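Local atomic coordinates of putative glycosyltransferase (GalT1) (Streptococcus parasanguinis FW213, PDB entry 5HEA), a protein that probably transfers a sugar from a nucleotide-activated donor to an acceptor, and is represented here by its C-terminal half, a GT-A-type domain followed by a helical tail. Residues 26-31 with 53-58; 229-234 with 276-281; 198-203 with 243-248; 107-112 with 172-177. All blocks are in the same frame, centred on the assembly; numbering follows the deposited sequence.

Interactions 1 and 4 both lie in the glycosyltransferase family 2 region, with centres about 23 Å apart: interaction 1 sets helix 20-28 beside helix 48-58, interaction 4 sets helix 101-110 against strand 171-174. Interactions 2 and 3 share helix 231-247: its first turn meets helix 276-291 in interaction 2, and its last turn meets helix 195-201 in interaction 3, with about 25 Å between centres. Interactions 3 and 4 are direct neighbours, centres about 18 Å apart, joined where Lys201 NZ lies 3.0 Å from Leu177 O, a probable hydrogen bond. Interactions 1 and 2 lie on opposite sides of the chain's centre, with centres about 41 Å apart. A neighbouring subunit of the hexamer touches both interaction 2 and interaction 3.

Interaction 1. Residues 26-31 with 53-58; sequences SLLRQT and EEYAKI
Leu28 meets Tyr55 and Ile58 through a single methyl group. Its CD1 stands at the edge of the tyrosine ring, close to the ring plane and 4.0 Å from Tyr55 CD2, so no aromatic face is used. The same methyl lies 4.2 Å from Ile58 CD1, the far end of a side chain one helical turn later. Leu28 reaches this place fully stretched: with CD1 anti to CA (chi2 -178°), the methyl is carried straight out from the end of helix 20-28. Beyond the first shell, Tyr55 OH hydrogen-bonds to Asp25 OD1, which tethers the far end of the ring to the helix that bears Leu28. The chain leaving that helix is held by Gln30, whose NE2 donates to Ser26 O at 3.1 Å, with Ser26 O lying in the amide plane of Gln30. Gln30 OE1 also accepts from Leu102 N, fixing which way round the amide sits. On the sheet side, Leu28 touches Ile37 of strand 35-41 and Tyr55 touches Ile62 of strand 62-66. Helices 20-28 and 48-58 alternate along the chain with parallel strands 7-13, 35-41 and 62-66, the successive beta-alpha-beta crossovers of the Rossmann-like nucleotide-binding half of GT-A folds.

Interaction 2. Residues 229-234 with 276-281; sequences DDISSM and IELYQQ
Ile231 and Leu278 meet at a slant, with one methyl of the leucine set against the branch point of the isoleucine. Leu278 CD2 is 3.6 Å from Ile231 CG2 and nearly as near to Ile231 CB, so it fits against the root of the side chain and not its tip. Because Leu278 CG is anti to the backbone N (chi1 -177°), the branched end projects across to the first turn of helix 231-247. There it also approaches the main chain: Ser232 N is 3.8 Å from Leu278 CD2, and the backbones come within 7.0 Å between Ser232 CA and Leu278 CA. Asp230 sits at the N-cap and fixes that first turn. Its OD1 accepts a hydrogen bond from Ser233 N at 3.2 Å, almost straight (174°) and arriving from above the carboxylate plane, while Ser233 OG makes a weak bond to the other oxygen. Both Ile231 and Leu278 touch Cys266, whose disulfide to Cys282 ties helix 253-272 to helix 276-291. On the latter, Glu277 and Gln280 hydrogen-bond to Leu185 and Gly180 of a neighbouring subunit. Between the two segments no hydrogen bond forms: they are joined by dispersion between a few aliphatic groups, and the polar groups nearby, such as the Asp230 cap and Glu277, find their partners elsewhere.

Interaction 3. Residues 198-203 with 243-248; sequences LYLKAS and ALLASM
The backbones come closest at Leu200 and Leu245, with 8.9 Å between their CA atoms, a gap that side chains must bridge. Leu200 does most of the bridging, pointing from the end of helix 195-201 toward the last turn of helix 231-247. Its CD2 meets two partners, Leu245 CD2 at 3.8 Å and Met248 CE at an equal distance. The two leucines cross at about a right angle and touch methyl to methyl, whereas the methionine passes over Leu200 at a slant: Met248 SD is 3.9 Å from Leu200 CD1, and Met248 CE reaches back to 4.0 Å from Leu200 CB. A bend about the SD-CG bond (chi3 64°) turns the terminal methyl out of line with the rest of the chain, so that SD meets CD1 while CE spreads over CD1, CD2 and CB of the same leucine. The turn that carries Met248 is reinforced by Ser247, whose OG donates to Ala243 O at 2.7 Å; the helical N-H of Ser247 reaches the same oxygen from the opposite face of its plane. Leu200 also touches Met151 and Tyr250, while Tyr199 packs edge-to-face with Trp150 and against Ile116 of strand 116-125. Helix 195-201 is thus wedged between the sheet and helix 231-247, whose Leu244 packs on Ile289 of a neighbouring subunit.

Interaction 4. Residues 107-112 with 172-177; sequences RALVDN and LFKAEL
Leu109 CD1 stands above the plane of the Leu172 carbonyl, over and just beyond its oxygen end, 3.5 Å from Leu172 O. The same methyl is 4.0 Å from Leu172 CD2, the two leucine side chains crossing at about a right angle. Phe173 turns its ring to the other side of the strand, against Ile195 and Leu198 of helix 195-201. A second flat group, the amide of Asn112, closes the end of the other segment: ND2 donates to Ala108 O at 2.8 Å, in the amide plane and nearly straight (171°). Leu109 CG is anti to the backbone N (chi1 -173°), which swings both methyls off the helix toward the strand. One goes to Leu172; the other, CD2, comes no nearer to Lys174 than 4.3 Å, at CE, a loose contact with the last methylene before the charged end, which goes on to a salt bridge with Asp115. Strand 171-174 pairs antiparallel with both 116-125 and 87-90, the latter supplying Tyr87, which borders Leu109, Leu172 and Lys174 together; it carries helix 101-110 on one face and helix 195-201 on the other, the alpha/beta/alpha layering characteristic of a GT-A glycosyltransferase core.

Interaction 1. Residues 26-31 with 53-58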
loop_
_atom_site.group_PDB
_atom_site.type_symbol
_atom_site.label_atom_id
_atom_site.label_comp_id
_atom_site.label_asym_id
_atom_site.label_seq_id
_atom_site.Cartn_x
_atom_site.Cartn_y
_atom_site.Cartn_z
ATOM N N SER A 26 -38.778 -0.803 -19.488
ATOM C CA SER A 26 -39.000 -1.975 -20.349
ATOM C C SER A 26 -39.287 -3.258 -19.550
ATOM O O SER A 26 -40.033 -4.121 -20.014
ATOM C CB SER A 26 -37.841 -2.178 -21.334
ATOM O OG SER A 26 -36.726 -2.775 -20.700
ATOM N N LEU A 27 -38.734 -3.369 -18.344
ATOM C CA LEU A 27 -38.988 -4.535 -17.490
ATOM C C LEU A 27 -40.353 -4.521 -16.805
ATOM O O LEU A 27 -41.036 -5.545 -16.736
ATOM C CB LEU A 27 -37.897 -4.679 -16.415
ATOM C CG LEU A 27 -36.480 -4.983 -16.900
ATOM C CD1 LEU A 27 -35.489 -5.014 -15.718
ATOM C CD2 LEU A 27 -36.471 -6.302 -17.625
ATOM N N LEU A 28 -40.741 -3.373 -16.266
ATOM C CA LEU A 28 -42.049 -3.253 -15.632
ATOM C C LEU A 28 -43.207 -3.462 -16.618
ATOM O O LEU A 28 -44.306 -3.831 -16.210
ATOM C CB LEU A 28 -42.173 -1.907 -14.924
ATOM C CG LEU A 28 -41.228 -1.737 -13.731
ATOM C CD1 LEU A 28 -41.441 -0.382 -13.053
ATOM C CD2 LEU A 28 -41.419 -2.879 -12.738
ATOM N N ARG A 29 -42.953 -3.245 -17.908
ATOM C CA ARG A 29 -43.946 -3.515 -18.950
ATOM C C ARG A 29 -44.003 -4.975 -19.410
ATOM O O ARG A 29 -44.593 -5.262 -20.451
ATOM C CB ARG A 29 -43.685 -2.646 -20.182
ATOM C CG ARG A 29 -43.990 -1.166 -19.992
ATOM C CD ARG A 29 -43.886 -0.428 -21.316
ATOM N NE ARG A 29 -42.633 -0.716 -22.018
ATOM C CZ ARG A 29 -41.625 0.147 -22.145
ATOM N NH1 ARG A 29 -41.721 1.367 -21.625
ATOM N NH2 ARG A 29 -40.525 -0.203 -22.801
ATOM N N GLN A 30 -43.395 -5.894 -18.662
ATOM C CA GLN A 30 -43.387 -7.299 -19.079
ATOM C C GLN A 30 -44.781 -7.907 -19.035
ATOM O O GLN A 30 -45.520 -7.708 -18.071
ATOM C CB GLN A 30 -42.433 -8.135 -18.220
ATOM C CG GLN A 30 -40.982 -7.942 -18.573
ATOM C CD GLN A 30 -40.724 -8.165 -20.046
ATOM O OE1 GLN A 30 -40.856 -9.287 -20.551
ATOM N NE2 GLN A 30 -40.366 -7.097 -20.753
ATOM N N THR A 31 -45.128 -8.658 -20.078
ATOM C CA THR A 31 -46.391 -9.392 -20.120
ATOM C C THR A 31 -46.417 -10.515 -19.082
ATOM O O THR A 31 -47.484 -10.907 -18.604
ATOM C CB THR A 31 -46.665 -9.977 -21.527
ATOM O OG1 THR A 31 -45.608 -10.867 -21.891
ATOM C CG2 THR A 31 -46.731 -8.873 -22.554
ATOM N N GLU A 53 -34.111 4.065 -6.106
ATOM C CA GLU A 53 -35.037 4.320 -4.998
ATOM C C GLU A 53 -36.401 4.788 -5.482
ATOM O O GLU A 53 -37.430 4.346 -4.975
ATOM C CB GLU A 53 -34.448 5.345 -4.022
ATOM C CG GLU A 53 -33.305 4.809 -3.177
ATOM C CD GLU A 53 -33.759 3.744 -2.187
ATOM O OE1 GLU A 53 -34.969 3.679 -1.892
ATOM O OE2 GLU A 53 -32.907 2.964 -1.707
ATOM N N GLU A 54 -36.403 5.680 -6.468
ATOM C CA GLU A 54 -37.650 6.210 -7.007
ATOM C C GLU A 54 -38.492 5.121 -7.657
ATOM O O GLU A 54 -39.704 5.105 -7.484
ATOM C CB GLU A 54 -37.380 7.338 -7.999
ATOM C CG GLU A 54 -36.786 8.583 -7.360
ATOM C CD GLU A 54 -36.464 9.665 -8.381
ATOM O OE1 GLU A 54 -36.287 9.331 -9.575
ATOM O OE2 GLU A 54 -36.392 10.852 -7.988
ATOM N N TYR A 55 -37.863 4.212 -8.405
ATOM C CA TYR A 55 -38.612 3.106 -9.017
ATOM C C TYR A 55 -39.133 2.110 -7.966
ATOM O O TYR A 55 -40.238 1.587 -8.094
ATOM C CB TYR A 55 -37.784 2.385 -10.098
ATOM C CG TYR A 55 -37.883 3.026 -11.463
ATOM C CD1 TYR A 55 -37.132 4.154 -11.777
ATOM C CD2 TYR A 55 -38.742 2.519 -12.432
ATOM C CE1 TYR A 55 -37.227 4.757 -13.024
ATOM C CE2 TYR A 55 -38.847 3.119 -13.684
ATOM C CZ TYR A 55 -38.085 4.236 -13.975
ATOM O OH TYR A 55 -38.174 4.845 -15.211
ATOM N N ALA A 56 -38.335 1.851 -6.933
ATOM C CA ALA A 56 -38.749 0.964 -5.845
ATOM C C ALA A 56 -40.028 1.463 -5.164
ATOM O O ALA A 56 -40.835 0.668 -4.679
ATOM C CB ALA A 56 -37.628 0.829 -4.813
ATOM N N LYS A 57 -40.205 2.780 -5.125
ATOM C CA LYS A 57 -41.367 3.363 -4.464
ATOM C C LYS A 57 -42.668 3.145 -5.234
ATOM O O LYS A 57 -43.741 3.181 -4.645
ATOM C CB LYS A 57 -41.150 4.857 -4.204
ATOM C CG LYS A 57 -40.066 5.147 -3.183
ATOM C CD LYS A 57 -39.766 6.635 -3.074
ATOM C CE LYS A 57 -38.662 6.877 -2.042
ATOM N NZ LYS A 57 -38.291 8.313 -1.915
ATOM N N ILE A 58 -42.583 2.910 -6.542
ATOM C CA ILE A 58 -43.801 2.797 -7.349
ATOM C C ILE A 58 -44.132 1.385 -7.854
ATOM O O ILE A 58 -45.148 1.183 -8.512
ATOM C CB ILE A 58 -43.820 3.810 -8.524
ATOM C CG1 ILE A 58 -42.564 3.683 -9.385
ATOM C CG2 ILE A 58 -43.973 5.237 -7.998
ATOM C CD1 ILE A 58 -42.733 2.788 -10.601
#

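Interaction 2. Residues 229-234 with 276-281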
loop_
_atom_site.group_PDB
_atom_site.type_symbol
_atom_site.label_atom_id
_atom_site.label_comp_id
_atom_site.label_asym_id
_atom_site.label_seq_id
_atom_site.Cartn_x
_atom_site.Cartn_y
_atom_site.Cartn_z
ATOM N N ASP A 229 -10.331 -4.648 -22.487
ATOM C CA ASP A 229 -10.488 -6.085 -22.299
ATOM C C ASP A 229 -9.498 -6.608 -21.258
ATOM O O ASP A 229 -8.385 -6.098 -21.124
ATOM C CB ASP A 229 -10.299 -6.825 -23.632
ATOM C CG ASP A 229 -10.981 -8.197 -23.656
ATOM O OD1 ASP A 229 -11.172 -8.811 -22.583
ATOM O OD2 ASP A 229 -11.328 -8.664 -24.764
ATOM N N ASP A 230 -9.930 -7.620 -20.513
ATOM C CA ASP A 230 -9.078 -8.335 -19.569
ATOM C C ASP A 230 -8.408 -9.467 -20.344
ATOM O O ASP A 230 -8.950 -10.568 -20.453
ATOM C CB ASP A 230 -9.937 -8.900 -18.430
ATOM C CG ASP A 230 -9.117 -9.572 -17.327
ATOM O OD1 ASP A 230 -7.921 -9.860 -17.527
ATOM O OD2 ASP A 230 -9.691 -9.832 -16.245
ATOM N N ILE A 231 -7.228 -9.193 -20.889
ATOM C CA ILE A 231 -6.558 -10.155 -21.760
ATOM C C ILE A 231 -6.241 -11.448 -21.016
ATOM O O ILE A 231 -6.449 -12.540 -21.537
ATOM C CB ILE A 231 -5.250 -9.588 -22.365
ATOM C CG1 ILE A 231 -5.485 -8.218 -22.998
ATOM C CG2 ILE A 231 -4.700 -10.543 -23.399
ATOM C CD1 ILE A 231 -5.318 -7.051 -22.038
ATOM N N SER A 232 -5.740 -11.312 -19.793
ATOM C CA SER A 232 -5.355 -12.474 -19.009
ATOM C C SER A 232 -6.509 -13.445 -18.770
ATOM O O SER A 232 -6.347 -14.652 -18.942
ATOM C CB SER A 232 -4.774 -12.049 -17.669
ATOM O OG SER A 232 -4.234 -13.177 -17.035
ATOM N N SER A 233 -7.661 -12.918 -18.350
ATOM C CA SER A 233 -8.865 -13.735 -18.172
ATOM C C SER A 233 -9.358 -14.405 -19.454
ATOM O O SER A 233 -9.800 -15.559 -19.437
ATOM C CB SER A 233 -9.990 -12.880 -17.606
ATOM O OG SER A 233 -9.761 -12.674 -16.232
ATOM N N MET A 234 -9.300 -13.668 -20.558
ATOM C CA MET A 234 -9.682 -14.205 -21.862
ATOM C C MET A 234 -8.968 -15.550 -22.119
ATOM O O MET A 234 -9.571 -16.517 -22.596
ATOM C CB MET A 234 -9.339 -13.191 -22.958
ATOM C CG MET A 234 -9.794 -13.590 -24.358
ATOM S SD MET A 234 -9.305 -12.407 -25.641
ATOM C CE MET A 234 -7.506 -12.427 -25.506
ATOM N N ILE A 276 4.074 -7.569 -20.507
ATOM C CA ILE A 276 5.145 -8.329 -21.136
ATOM C C ILE A 276 5.172 -9.817 -20.776
ATOM O O ILE A 276 5.378 -10.652 -21.653
ATOM C CB ILE A 276 6.516 -7.649 -20.920
ATOM C CG1 ILE A 276 6.460 -6.218 -21.449
ATOM C CG2 ILE A 276 7.625 -8.431 -21.616
ATOM C CD1 ILE A 276 6.088 -6.114 -22.937
ATOM N N GLU A 277 4.946 -10.172 -19.514
ATOM C CA GLU A 277 4.928 -11.594 -19.181
ATOM C C GLU A 277 3.760 -12.316 -19.873
ATOM O O GLU A 277 3.903 -13.438 -20.369
ATOM C CB GLU A 277 4.877 -11.840 -17.674
ATOM C CG GLU A 277 4.857 -13.328 -17.363
ATOM C CD GLU A 277 4.999 -13.628 -15.890
ATOM O OE1 GLU A 277 4.259 -13.032 -15.080
ATOM O OE2 GLU A 277 5.857 -14.462 -15.543
ATOM N N LEU A 278 2.609 -11.656 -19.923
ATOM C CA LEU A 278 1.463 -12.209 -20.635
ATOM C C LEU A 278 1.782 -12.386 -22.116
ATOM O O LEU A 278 1.475 -13.427 -22.704
ATOM C CB LEU A 278 0.244 -11.311 -20.440
ATOM C CG LEU A 278 -1.048 -11.801 -21.073
ATOM C CD1 LEU A 278 -1.434 -13.152 -20.469
ATOM C CD2 LEU A 278 -2.123 -10.758 -20.834
ATOM N N TYR A 279 2.416 -11.379 -22.721
ATOM C CA TYR A 279 2.797 -11.477 -24.129
ATOM C C TYR A 279 3.693 -12.687 -24.379
ATOM O O TYR A 279 3.478 -13.454 -25.319
ATOM C CB TYR A 279 3.458 -10.172 -24.615
ATOM C CG TYR A 279 4.658 -10.365 -25.530
ATOM C CD1 TYR A 279 4.499 -10.517 -26.902
ATOM C CD2 TYR A 279 5.946 -10.383 -25.016
ATOM C CE1 TYR A 279 5.602 -10.693 -27.738
ATOM C CE2 TYR A 279 7.049 -10.563 -25.841
ATOM C CZ TYR A 279 6.868 -10.713 -27.194
ATOM O OH TYR A 279 7.971 -10.888 -28.002
ATOM N N GLN A 280 4.682 -12.865 -23.514
ATOM C CA GLN A 280 5.617 -13.975 -23.632
ATOM C C GLN A 280 4.877 -15.316 -23.578
ATOM O O GLN A 280 5.131 -16.207 -24.396
ATOM C CB GLN A 280 6.673 -13.881 -22.520
ATOM C CG GLN A 280 7.633 -15.065 -22.431
ATOM C CD GLN A 280 7.309 -16.054 -21.291
ATOM O OE1 GLN A 280 7.057 -15.671 -20.140
ATOM N NE2 GLN A 280 7.333 -17.344 -21.618
ATOM N N GLN A 281 3.950 -15.448 -22.628
ATOM C CA GLN A 281 3.245 -16.710 -22.422
ATOM C C GLN A 281 2.365 -17.053 -23.617
ATOM O O GLN A 281 2.399 -18.182 -24.120
ATOM C CB GLN A 281 2.429 -16.681 -21.115
ATOM C CG GLN A 281 3.294 -16.761 -19.838
ATOM C CD GLN A 281 3.816 -18.179 -19.547
ATOM O OE1 GLN A 281 3.173 -19.182 -19.893
ATOM N NE2 GLN A 281 4.988 -18.261 -18.903
#

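Interaction 3. Residues 198-203 with 243-248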
loop_
_atom_site.group_PDB
_atom_site.type_symbol
_atom_site.label_atom_id
_atom_site.label_comp_id
_atom_site.label_asym_id
_atom_site.label_seq_id
_atom_site.Cartn_x
_atom_site.Cartn_y
_atom_site.Cartn_z
ATOM N N LEU A 198 -23.236 -23.244 -16.020
ATOM C CA LEU A 198 -24.676 -23.483 -15.887
ATOM C C LEU A 198 -25.211 -24.431 -16.966
ATOM O O LEU A 198 -26.007 -25.336 -16.679
ATOM C CB LEU A 198 -25.429 -22.157 -15.942
ATOM C CG LEU A 198 -25.116 -21.241 -14.764
ATOM C CD1 LEU A 198 -25.541 -19.807 -15.099
ATOM C CD2 LEU A 198 -25.856 -21.754 -13.528
ATOM N N TYR A 199 -24.772 -24.232 -18.205
ATOM C CA TYR A 199 -25.154 -25.141 -19.296
ATOM C C TYR A 199 -24.789 -26.600 -18.960
ATOM O O TYR A 199 -25.574 -27.542 -19.176
ATOM C CB TYR A 199 -24.427 -24.763 -20.584
ATOM C CG TYR A 199 -24.755 -23.428 -21.201
ATOM C CD1 TYR A 199 -26.014 -22.862 -21.077
ATOM C CD2 TYR A 199 -23.795 -22.747 -21.949
ATOM C CE1 TYR A 199 -26.300 -21.634 -21.664
ATOM C CE2 TYR A 199 -24.068 -21.519 -22.532
ATOM C CZ TYR A 199 -25.316 -20.974 -22.386
ATOM O OH TYR A 199 -25.590 -19.777 -22.979
ATOM N N LEU A 200 -23.589 -26.794 -18.424
ATOM C CA LEU A 200 -23.120 -28.149 -18.102
ATOM C C LEU A 200 -23.957 -28.811 -16.997
ATOM O O LEU A 200 -23.935 -30.030 -16.846
ATOM C CB LEU A 200 -21.629 -28.137 -17.734
ATOM C CG LEU A 200 -20.658 -27.755 -18.852
ATOM C CD1 LEU A 200 -19.255 -27.502 -18.293
ATOM C CD2 LEU A 200 -20.629 -28.843 -19.939
ATOM N N LYS A 201 -24.703 -28.011 -16.236
ATOM C CA LYS A 201 -25.591 -28.544 -15.205
ATOM C C LYS A 201 -26.912 -29.011 -15.811
ATOM O O LYS A 201 -27.626 -29.804 -15.202
ATOM C CB LYS A 201 -25.882 -27.486 -14.134
ATOM C CG LYS A 201 -24.716 -27.143 -13.211
ATOM C CD LYS A 201 -24.547 -28.188 -12.130
ATOM C CE LYS A 201 -23.918 -27.586 -10.876
ATOM N NZ LYS A 201 -24.875 -26.807 -10.039
ATOM N N ALA A 202 -27.235 -28.528 -17.008
ATOM C CA ALA A 202 -28.554 -28.784 -17.600
ATOM C C ALA A 202 -28.631 -30.118 -18.342
ATOM O O ALA A 202 -27.603 -30.713 -18.665
ATOM C CB ALA A 202 -28.956 -27.633 -18.523
ATOM N N SER A 203 -29.857 -30.584 -18.603
ATOM C CA SER A 203 -30.091 -31.790 -19.406
ATOM C C SER A 203 -30.471 -31.409 -20.831
ATOM O O SER A 203 -30.084 -32.077 -21.787
ATOM C CB SER A 203 -31.217 -32.646 -18.806
ATOM O OG SER A 203 -30.814 -33.262 -17.595
ATOM N N ALA A 243 -10.220 -27.594 -20.301
ATOM C CA ALA A 243 -9.878 -28.650 -19.346
ATOM C C ALA A 243 -11.119 -29.319 -18.744
ATOM O O ALA A 243 -11.140 -30.529 -18.519
ATOM C CB ALA A 243 -8.969 -28.101 -18.228
ATOM N N LEU A 244 -12.149 -28.525 -18.469
ATOM C CA LEU A 244 -13.386 -29.057 -17.915
ATOM C C LEU A 244 -14.114 -29.926 -18.926
ATOM O O LEU A 244 -14.503 -31.041 -18.617
ATOM C CB LEU A 244 -14.318 -27.925 -17.486
ATOM C CG LEU A 244 -14.384 -27.599 -16.003
ATOM C CD1 LEU A 244 -15.498 -26.575 -15.806
ATOM C CD2 LEU A 244 -14.635 -28.857 -15.163
ATOM N N LEU A 245 -14.319 -29.393 -20.128
ATOM C CA LEU A 245 -15.013 -30.130 -21.181
ATOM C C LEU A 245 -14.295 -31.434 -21.503
ATOM O O LEU A 245 -14.936 -32.457 -21.729
ATOM C CB LEU A 245 -15.141 -29.281 -22.450
ATOM C CG LEU A 245 -16.078 -28.069 -22.396
ATOM C CD1 LEU A 245 -16.006 -27.311 -23.705
ATOM C CD2 LEU A 245 -17.487 -28.528 -22.132
ATOM N N ALA A 246 -12.963 -31.395 -21.520
ATOM C CA ALA A 246 -12.178 -32.587 -21.843
ATOM C C ALA A 246 -12.373 -33.634 -20.757
ATOM O O ALA A 246 -12.540 -34.815 -21.043
ATOM C CB ALA A 246 -10.705 -32.242 -21.999
ATOM N N SER A 247 -12.364 -33.179 -19.507
ATOM C CA SER A 247 -12.541 -34.045 -18.354
ATOM C C SER A 247 -13.930 -34.664 -18.293
ATOM O O SER A 247 -14.112 -35.734 -17.733
ATOM C CB SER A 247 -12.270 -33.249 -17.080
ATOM O OG SER A 247 -10.914 -32.836 -17.057
ATOM N N MET A 248 -14.904 -33.994 -18.901
ATOM C CA MET A 248 -16.280 -34.472 -18.904
ATOM C C MET A 248 -16.637 -35.217 -20.187
ATOM O O MET A 248 -17.757 -35.682 -20.348
ATOM C CB MET A 248 -17.229 -33.287 -18.687
ATOM C CG MET A 248 -17.028 -32.618 -17.335
ATOM S SD MET A 248 -17.850 -31.017 -17.248
ATOM C CE MET A 248 -19.554 -31.522 -17.415
#

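Interaction 4. Residues 107-112 with 172-177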
loop_
_atom_site.group_PDB
_atom_site.type_symbol
_atom_site.label_atom_id
_atom_site.label_comp_id
_atom_site.label_asym_id
_atom_site.label_seq_id
_atom_site.Cartn_x
_atom_site.Cartn_y
_atom_site.Cartn_z
ATOM N N ARG A 107 -42.160 -19.613 -21.560
ATOM C CA ARG A 107 -42.840 -20.639 -22.355
ATOM C C ARG A 107 -41.874 -21.632 -23.001
ATOM O O ARG A 107 -42.122 -22.839 -23.015
ATOM C CB ARG A 107 -43.682 -19.983 -23.443
ATOM C CG ARG A 107 -44.873 -19.255 -22.889
ATOM C CD ARG A 107 -46.162 -19.846 -23.429
ATOM N NE ARG A 107 -47.287 -19.491 -22.570
ATOM C CZ ARG A 107 -47.844 -18.287 -22.542
ATOM N NH1 ARG A 107 -47.383 -17.329 -23.337
ATOM N NH2 ARG A 107 -48.861 -18.042 -21.726
ATOM N N ALA A 108 -40.767 -21.119 -23.533
ATOM C CA ALA A 108 -39.818 -21.964 -24.250
ATOM C C ALA A 108 -39.180 -22.978 -23.300
ATOM O O ALA A 108 -38.884 -24.103 -23.682
ATOM C CB ALA A 108 -38.750 -21.106 -24.934
ATOM N N LEU A 109 -38.983 -22.578 -22.050
ATOM C CA LEU A 109 -38.379 -23.469 -21.071
ATOM C C LEU A 109 -39.416 -24.497 -20.599
ATOM O O LEU A 109 -39.210 -25.716 -20.698
ATOM C CB LEU A 109 -37.830 -22.655 -19.891
ATOM C CG LEU A 109 -37.006 -23.355 -18.809
ATOM C CD1 LEU A 109 -36.053 -22.369 -18.130
ATOM C CD2 LEU A 109 -37.937 -24.014 -17.762
ATOM N N VAL A 110 -40.537 -23.990 -20.101
ATOM C CA VAL A 110 -41.561 -24.819 -19.460
ATOM C C VAL A 110 -42.276 -25.782 -20.425
ATOM O O VAL A 110 -42.454 -26.963 -20.114
ATOM C CB VAL A 110 -42.569 -23.931 -18.675
ATOM C CG1 VAL A 110 -43.804 -24.714 -18.295
ATOM C CG2 VAL A 110 -41.890 -23.355 -17.435
ATOM N N ASP A 111 -42.649 -25.300 -21.604
ATOM C CA ASP A 111 -43.329 -26.162 -22.567
ATOM C C ASP A 111 -42.428 -27.277 -23.085
ATOM O O ASP A 111 -42.908 -28.313 -23.547
ATOM C CB ASP A 111 -43.870 -25.359 -23.752
ATOM C CG ASP A 111 -44.998 -24.420 -23.362
ATOM O OD1 ASP A 111 -45.458 -24.478 -22.200
ATOM O OD2 ASP A 111 -45.436 -23.632 -24.230
ATOM N N ASN A 112 -41.122 -27.070 -23.028
ATOM C CA ASN A 112 -40.203 -28.071 -23.568
ATOM C C ASN A 112 -39.556 -28.982 -22.535
ATOM O O ASN A 112 -38.851 -29.934 -22.887
ATOM C CB ASN A 112 -39.141 -27.404 -24.433
ATOM C CG ASN A 112 -39.706 -26.912 -25.740
ATOM O OD1 ASN A 112 -40.033 -27.710 -26.616
ATOM N ND2 ASN A 112 -39.832 -25.597 -25.879
ATOM N N LEU A 172 -32.795 -17.706 -19.444
ATOM C CA LEU A 172 -33.594 -18.026 -18.265
ATOM C C LEU A 172 -33.135 -19.370 -17.696
ATOM O O LEU A 172 -33.183 -20.387 -18.391
ATOM C CB LEU A 172 -35.077 -18.078 -18.640
ATOM C CG LEU A 172 -36.079 -18.365 -17.524
ATOM C CD1 LEU A 172 -36.119 -17.193 -16.552
ATOM C CD2 LEU A 172 -37.471 -18.663 -18.092
ATOM N N PHE A 173 -32.686 -19.362 -16.438
ATOM C CA PHE A 173 -32.107 -20.541 -15.784
ATOM C C PHE A 173 -32.986 -21.052 -14.641
ATOM O O PHE A 173 -33.455 -20.258 -13.830
ATOM C CB PHE A 173 -30.749 -20.189 -15.151
ATOM C CG PHE A 173 -29.733 -19.636 -16.116
ATOM C CD1 PHE A 173 -28.948 -20.487 -16.881
ATOM C CD2 PHE A 173 -29.547 -18.267 -16.241
ATOM C CE1 PHE A 173 -28.008 -19.983 -17.774
ATOM C CE2 PHE A 173 -28.600 -17.747 -17.130
ATOM C CZ PHE A 173 -27.834 -18.609 -17.899
ATOM N N LYS A 174 -33.180 -22.368 -14.551
ATOM C CA LYS A 174 -33.681 -22.958 -13.312
ATOM C C LYS A 174 -32.735 -22.557 -12.203
ATOM O O LYS A 174 -31.512 -22.615 -12.368
ATOM C CB LYS A 174 -33.769 -24.482 -13.405
ATOM C CG LYS A 174 -35.015 -24.944 -14.158
ATOM C CD LYS A 174 -35.167 -26.444 -14.132
ATOM C CE LYS A 174 -36.332 -26.876 -15.005
ATOM N NZ LYS A 174 -36.328 -28.352 -15.258
ATOM N N ALA A 175 -33.300 -22.107 -11.087
ATOM C CA ALA A 175 -32.486 -21.545 -10.010
ATOM C C ALA A 175 -31.619 -22.612 -9.345
ATOM O O ALA A 175 -30.532 -22.316 -8.841
ATOM C CB ALA A 175 -33.359 -20.839 -8.987
ATOM N N GLU A 176 -32.084 -23.858 -9.373
ATOM C CA GLU A 176 -31.316 -24.961 -8.790
ATOM C C GLU A 176 -29.957 -25.159 -9.480
ATOM O O GLU A 176 -29.034 -25.701 -8.882
ATOM C CB GLU A 176 -32.123 -26.266 -8.815
ATOM C CG GLU A 176 -32.435 -26.774 -10.220
ATOM C CD GLU A 176 -33.350 -27.985 -10.223
ATOM O OE1 GLU A 176 -33.392 -28.707 -9.200
ATOM O OE2 GLU A 176 -34.028 -28.214 -11.250
ATOM N N LEU A 177 -29.835 -24.710 -10.727
ATOM C CA LEU A 177 -28.573 -24.804 -11.456
ATOM C C LEU A 177 -27.418 -24.030 -10.781
ATOM O O LEU A 177 -26.251 -24.335 -11.005
ATOM C CB LEU A 177 -28.749 -24.289 -12.886
ATOM C CG LEU A 177 -29.240 -25.158 -14.048
ATOM C CD1 LEU A 177 -29.728 -26.537 -13.650
ATOM C CD2 LEU A 177 -30.289 -24.419 -14.834
#